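Local coordinates for glycerol-3-phosphate dehydrogenase [NAD(+)] 1 (Saccharomyces cerevisiae, PDB 4FGW), which interconverts dihydroxyacetone phosphate and sn-glycerol 3-phosphate with NADH/NAD(+), driving the glycerol production that protects yeast cells from hyperosmotic stress, at residues V213-K216 against V217-A220. Residues are numbered along the deposited sequence; the frame is centred on the assembly and turned at random.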
loop_
_atom_site.group_PDB
_atom_site.type_symbol
_atom_site.label_atom_id
_atom_site.label_comp_id
_atom_site.label_asym_id
_atom_site.label_seq_id
_atom_site.Cartn_x
_atom_site.Cartn_y
_atom_site.Cartn_z
ATOM N N VAL A 213 -2.829 23.787 -23.184
ATOM C CA VAL A 213 -2.407 22.556 -22.531
ATOM C C VAL A 213 -3.581 21.690 -22.071
ATOM O O VAL A 213 -4.541 22.186 -21.475
ATOM C CB VAL A 213 -1.219 22.680 -21.510
ATOM C CG1 VAL A 213 -0.762 24.123 -21.314
ATOM C CG2 VAL A 213 -1.505 21.996 -20.168
ATOM N N ASP A 214 -3.503 20.401 -22.411
ATOM C CA ASP A 214 -4.447 19.357 -22.043
ATOM C C ASP A 214 -3.627 18.229 -21.403
ATOM O O ASP A 214 -2.425 18.405 -21.177
ATOM C CB ASP A 214 -5.262 18.873 -23.272
ATOM C CG ASP A 214 -4.483 18.521 -24.535
ATOM O OD1 ASP A 214 -3.279 18.189 -24.424
ATOM O OD2 ASP A 214 -5.090 18.534 -25.631
ATOM N N HIS A 215 -4.255 17.082 -21.113
ATOM C CA HIS A 215 -3.571 15.948 -20.494
ATOM C C HIS A 215 -2.538 15.285 -21.394
ATOM O O HIS A 215 -1.570 14.728 -20.882
ATOM C CB HIS A 215 -4.579 14.945 -19.928
ATOM C CG HIS A 215 -5.344 15.473 -18.754
ATOM N ND1 HIS A 215 -6.372 14.749 -18.187
ATOM C CD2 HIS A 215 -5.198 16.633 -18.070
ATOM C CE1 HIS A 215 -6.826 15.492 -17.192
ATOM N NE2 HIS A 215 -6.148 16.634 -17.085
ATOM N N LYS A 216 -2.718 15.380 -22.722
ATOM C CA LYS A 216 -1.793 14.838 -23.721
ATOM C C LYS A 216 -0.470 15.614 -23.697
ATOM O O LYS A 216 0.599 15.001 -23.731
ATOM C CB LYS A 216 -2.419 14.866 -25.130
ATOM C CG LYS A 216 -3.501 13.808 -25.354
ATOM C CD LYS A 216 -3.331 13.058 -26.678
ATOM C CE LYS A 216 -4.026 13.708 -27.854
ATOM N NZ LYS A 216 -3.895 12.890 -29.091
ATOM N N VAL A 217 -0.554 16.966 -23.621
ATOM C CA VAL A 217 0.590 17.881 -23.559
ATOM C C VAL A 217 1.382 17.622 -22.258
ATOM O O VAL A 217 2.609 17.500 -22.305
ATOM C CB VAL A 217 0.145 19.361 -23.741
ATOM C CG1 VAL A 217 1.230 20.342 -23.315
ATOM C CG2 VAL A 217 -0.282 19.633 -25.184
ATOM N N LEU A 218 0.663 17.476 -21.122
ATOM C CA LEU A 218 1.244 17.198 -19.802
ATOM C C LEU A 218 1.896 15.824 -19.720
ATOM O O LEU A 218 2.917 15.687 -19.046
ATOM C CB LEU A 218 0.219 17.385 -18.671
ATOM C CG LEU A 218 -0.276 18.821 -18.449
ATOM C CD1 LEU A 218 -1.443 18.837 -17.520
ATOM C CD2 LEU A 218 0.832 19.738 -17.935
ATOM N N LYS A 219 1.327 14.821 -20.416
ATOM C CA LYS A 219 1.884 13.470 -20.497
ATOM C C LYS A 219 3.191 13.522 -21.273
ATOM O O LYS A 219 4.180 12.967 -20.818
ATOM C CB LYS A 219 0.890 12.486 -21.159
ATOM C CG LYS A 219 1.403 11.042 -21.295
ATOM C CD LYS A 219 1.162 10.178 -20.061
ATOM C CE LYS A 219 1.531 8.735 -20.320
ATOM N NZ LYS A 219 0.814 7.808 -19.398
ATOM N N ALA A 220 3.200 14.222 -22.416
ATOM C CA ALA A 220 4.374 14.393 -23.268
ATOM C C ALA A 220 5.465 15.227 -22.584
ATOM O O ALA A 220 6.645 14.961 -22.801
ATOM C CB ALA A 220 3.971 15.032 -24.591
#
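With chi1 at 49°, Asp214 holds CG between its own backbone N and carbonyl carbon, which brings OD1 back to the backbone N of Val217. This is an N-cap of helix 215-222: OD1 accepts from Val217 N at 3.1 Å, the N-H pointing at it with an angle of 157° and meeting it nearly along the C-O axis. The same oxygen touches Val217 CG2 at 3.4 Å, because that methyl lies beside the backbone N, anti to the carbonyl carbon. Without the carboxylate, as with an alanine here, Val217 N would probably lose its capping acceptor and the first turn be less firmly fixed. Regular helical bonding starts at the cap residue itself, where Leu218 N donates to Asp214 O (3.2 Å), and continues from Lys219 N to His215 O (2.9 Å) and from Ala220 N to Lys216 O (3.0 Å). The helix is the crossover between strands 194-199 and 227-232 of the nucleotide-binding domain; His215 NE2 is hydrogen-bonded to Tyr200 O, just after the first strand, and Lys219 NZ to Val229 O within the second. Val213 packs its CB on Val217 CG1; its side chain crosses that of Leu218 at about a right angle, Val213 CG2 lying 3.8 Å from Leu218 CG.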